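Local coordinates for protein titin (Homo sapiens, PDB 2J8H) that is the giant elastic protein of muscle, represented here by two immunoglobulin domains in a rigid tandem from its A-band, at residues I124-S129 / I136-G141. Numbering follows the deposited sequence.
Sequences IKIPFS and ITWQKG
Ile136 reaches Phe128 with the last atom of its side chain. Ile136 CB makes no close contact with Phe128; the longer branch leaves it with CG1 anti to the carbonyl carbon (chi1 -65°), and the contact starts there. Ile136 CG1 lies 4.1 Å from Phe128 CE2 and equally near Phe128 CZ. Ile136 CD1 ends over the middle of the ring, 3.8 Å from the Phe128 centroid and 7° off the ring normal, a CH-pi contact. The distances from Ile136 CD1 to all six ring carbons fall in a narrow range, from 3.9 Å at Phe128 CD2 upward, as expected of a methyl centred on the face. The two side chains approach from opposite directions.

The strands themselves stay apart: their axes come no closer than 11.0 Å, no hydrogen bond links the segments, and they run roughly antiparallel at 146°. This is the sandwich of an I-set immunoglobulin domain, with 124-129 bonded through its backbone to strand 159-163 in one sheet and 136-140 paired with strand 174-182 in the other. Trp138 projects from its strand into the space between the two sheets, where an immunoglobulin core carries its tryptophan. Its six-membered ring leads: Trp138 CH2 lies 3.6 Å from Ile126 CG1. Trp138 CH2 is also 4.0 Å from Ile124 CG2. The carbonyl Ile124 O lies 3.7 Å from Trp138 CH2. Ile126 CG1 and this oxygen both approach the indole obliquely. On the five-membered ring, Trp138 NE1 donates a hydrogen bond to Thr160 OG1, which ties the tryptophan to strand 159-163 of the opposing sheet.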
ATOM      1  N   ILE A 124       8.778  27.785 -14.409  1.00 47.65           N
ATOM      2  CA  ILE A 124       7.747  26.809 -14.077  1.00 47.70           C
ATOM      3  C   ILE A 124       8.496  25.596 -13.544  1.00 47.57           C
ATOM      4  O   ILE A 124       9.061  24.830 -14.327  1.00 47.15           O
ATOM      5  CB  ILE A 124       6.879  26.441 -15.294  1.00 47.49           C
ATOM      6  CG1 ILE A 124       6.342  27.710 -15.981  1.00 46.54           C
ATOM      7  CG2 ILE A 124       5.743  25.534 -14.843  1.00 47.08           C
ATOM      8  CD1 ILE A 124       5.515  27.457 -17.209  1.00 47.50           C
ATOM      9  N   LYS A 125       8.534  25.467 -12.220  1.00 48.16           N
ATOM     10  CA  LYS A 125       9.373  24.486 -11.530  1.00 48.46           C
ATOM     11  C   LYS A 125       8.553  23.255 -11.176  1.00 48.22           C
ATOM     12  O   LYS A 125       7.575  23.351 -10.427  1.00 49.01           O
ATOM     13  CB  LYS A 125       9.993  25.085 -10.270  1.00 49.17           C
ATOM     14  CG  LYS A 125      10.997  24.155  -9.563  1.00 49.38           C
ATOM     15  CD  LYS A 125      11.637  24.786  -8.340  1.00 50.16           C
ATOM     16  CE  LYS A 125      12.653  23.843  -7.701  1.00 51.25           C
ATOM     17  NZ  LYS A 125      13.427  24.458  -6.556  1.00 50.44           N
ATOM     18  N   ILE A 126       8.955  22.105 -11.708  1.00 47.48           N
ATOM     19  CA  ILE A 126       8.179  20.887 -11.613  1.00 47.50           C
ATOM     20  C   ILE A 126       9.006  19.750 -11.013  1.00 47.68           C
ATOM     21  O   ILE A 126       9.938  19.242 -11.673  1.00 47.40           O
ATOM     22  CB  ILE A 126       7.687  20.407 -12.983  1.00 47.78           C
ATOM     23  CG1 ILE A 126       6.938  21.517 -13.737  1.00 48.93           C
ATOM     24  CG2 ILE A 126       6.701  19.266 -12.788  1.00 47.69           C
ATOM     25  CD1 ILE A 126       5.654  21.963 -13.034  1.00 46.50           C
ATOM     26  N   PRO A 127       8.698  19.355  -9.767  1.00 46.43           N
ATOM     27  CA  PRO A 127       9.383  18.189  -9.218  1.00 46.20           C
ATOM     28  C   PRO A 127       8.987  16.921  -9.948  1.00 45.40           C
ATOM     29  O   PRO A 127       7.860  16.802 -10.425  1.00 44.80           O
ATOM     30  CB  PRO A 127       8.906  18.140  -7.768  1.00 46.79           C
ATOM     31  CG  PRO A 127       8.234  19.422  -7.521  1.00 46.38           C
ATOM     32  CD  PRO A 127       7.750  19.928  -8.804  1.00 47.14           C
ATOM     33  N   PHE A 128       9.911  15.978 -10.054  1.00 46.04           N
ATOM     34  CA  PHE A 128       9.575  14.677 -10.593  1.00 46.08           C
ATOM     35  C   PHE A 128      10.361  13.565  -9.911  1.00 45.83           C
ATOM     36  O   PHE A 128      11.360  13.799  -9.255  1.00 44.45           O
ATOM     37  CB  PHE A 128       9.837  14.654 -12.096  1.00 46.97           C
ATOM     38  CG  PHE A 128      11.257  14.784 -12.439  1.00 46.41           C
ATOM     39  CD1 PHE A 128      12.072  13.685 -12.440  1.00 47.15           C
ATOM     40  CD2 PHE A 128      11.804  16.019 -12.733  1.00 48.91           C
ATOM     41  CE1 PHE A 128      13.378  13.794 -12.734  1.00 48.28           C
ATOM     42  CE2 PHE A 128      13.148  16.125 -13.027  1.00 49.68           C
ATOM     43  CZ  PHE A 128      13.927  15.035 -13.019  1.00 48.71           C
ATOM     44  N   SER A 129       9.871  12.343 -10.077  1.00 46.58           N
ATOM     45  CA  SER A 129      10.541  11.157  -9.571  1.00 46.54           C
ATOM     46  C   SER A 129      10.761  10.207 -10.738  1.00 46.13           C
ATOM     47  O   SER A 129      10.097  10.305 -11.776  1.00 45.19           O
ATOM     48  CB  SER A 129       9.654  10.464  -8.533  1.00 47.31           C
ATOM     49  OG  SER A 129       9.349  11.328  -7.448  1.00 49.84           O
ATOM     50  N   ILE A 136      12.989  13.812 -19.629  1.00 45.64           N
ATOM     51  CA  ILE A 136      12.083  14.914 -19.398  1.00 46.33           C
ATOM     52  C   ILE A 136      11.883  15.642 -20.701  1.00 46.55           C
ATOM     53  O   ILE A 136      12.846  15.927 -21.405  1.00 45.09           O
ATOM     54  CB  ILE A 136      12.674  15.909 -18.390  1.00 46.40           C
ATOM     55  CG1 ILE A 136      12.817  15.265 -17.007  1.00 47.63           C
ATOM     56  CG2 ILE A 136      11.860  17.219 -18.357  1.00 46.41           C
ATOM     57  CD1 ILE A 136      11.540  14.708 -16.393  1.00 47.16           C
ATOM     58  N   THR A 137      10.628  15.931 -21.046  1.00 46.60           N
ATOM     59  CA  THR A 137      10.346  16.777 -22.205  1.00 46.93           C
ATOM     60  C   THR A 137       9.329  17.834 -21.867  1.00 46.70           C
ATOM     61  O   THR A 137       8.471  17.627 -21.023  1.00 46.51           O
ATOM     62  CB  THR A 137       9.830  15.982 -23.414  1.00 47.66           C
ATOM     63  OG1 THR A 137       8.577  15.400 -23.094  1.00 49.16           O
ATOM     64  CG2 THR A 137      10.800  14.906 -23.827  1.00 47.93           C
ATOM     65  N   TRP A 138       9.431  18.972 -22.540  1.00 47.15           N
ATOM     66  CA  TRP A 138       8.470  20.068 -22.398  1.00 47.55           C
ATOM     67  C   TRP A 138       7.898  20.394 -23.757  1.00 47.85           C
ATOM     68  O   TRP A 138       8.597  20.320 -24.781  1.00 47.07           O
ATOM     69  CB  TRP A 138       9.148  21.332 -21.865  1.00 47.01           C
ATOM     70  CG  TRP A 138       9.463  21.356 -20.444  1.00 45.90           C
ATOM     71  CD1 TRP A 138      10.601  20.905 -19.840  1.00 45.18           C
ATOM     72  CD2 TRP A 138       8.650  21.903 -19.412  1.00 44.75           C
ATOM     73  NE1 TRP A 138      10.537  21.139 -18.496  1.00 45.83           N
ATOM     74  CE2 TRP A 138       9.348  21.760 -18.211  1.00 45.27           C
ATOM     75  CE3 TRP A 138       7.414  22.539 -19.397  1.00 46.45           C
ATOM     76  CZ2 TRP A 138       8.829  22.185 -16.999  1.00 46.03           C
ATOM     77  CZ3 TRP A 138       6.911  22.962 -18.199  1.00 46.29           C
ATOM     78  CH2 TRP A 138       7.611  22.789 -17.020  1.00 45.22           C
ATOM     79  N   GLN A 139       6.621  20.766 -23.768  1.00 49.47           N
ATOM     80  CA  GLN A 139       5.920  21.171 -24.981  1.00 51.27           C
ATOM     81  C   GLN A 139       5.045  22.381 -24.674  1.00 51.79           C
ATOM     82  O   GLN A 139       4.564  22.522 -23.555  1.00 50.34           O
ATOM     83  CB  GLN A 139       4.919  20.095 -25.458  1.00 52.18           C
ATOM     84  CG  GLN A 139       5.408  18.686 -25.630  1.00 54.34           C
ATOM     85  CD  GLN A 139       4.271  17.639 -25.431  1.00 54.91           C
ATOM     86  OE1 GLN A 139       4.498  16.558 -24.850  1.00 57.20           O
ATOM     87  NE2 GLN A 139       3.037  17.969 -25.912  1.00 58.62           N
ATOM     88  N   LYS A 140       4.800  23.222 -25.674  1.00 52.51           N
ATOM     89  CA  LYS A 140       3.715  24.201 -25.594  1.00 53.81           C
ATOM     90  C   LYS A 140       2.714  23.801 -26.648  1.00 55.61           C
ATOM     91  O   LYS A 140       3.004  23.847 -27.843  1.00 54.64           O
ATOM     92  CB  LYS A 140       4.173  25.630 -25.838  1.00 53.19           C
ATOM     93  CG  LYS A 140       3.101  26.649 -25.496  1.00 52.62           C
ATOM     94  CD  LYS A 140       3.510  28.065 -25.852  1.00 52.41           C
ATOM     95  CE  LYS A 140       2.451  29.049 -25.381  1.00 51.45           C
ATOM     96  NZ  LYS A 140       2.779  30.452 -25.707  1.00 49.71           N
ATOM     97  N   GLY A 141       1.536  23.390 -26.193  1.00 58.12           N
ATOM     98  CA  GLY A 141       0.572  22.772 -27.083  1.00 59.67           C
ATOM     99  C   GLY A 141       1.201  21.517 -27.682  1.00 61.25           C
ATOM    100  O   GLY A 141       1.657  20.615 -26.936  1.00 62.27           O
TER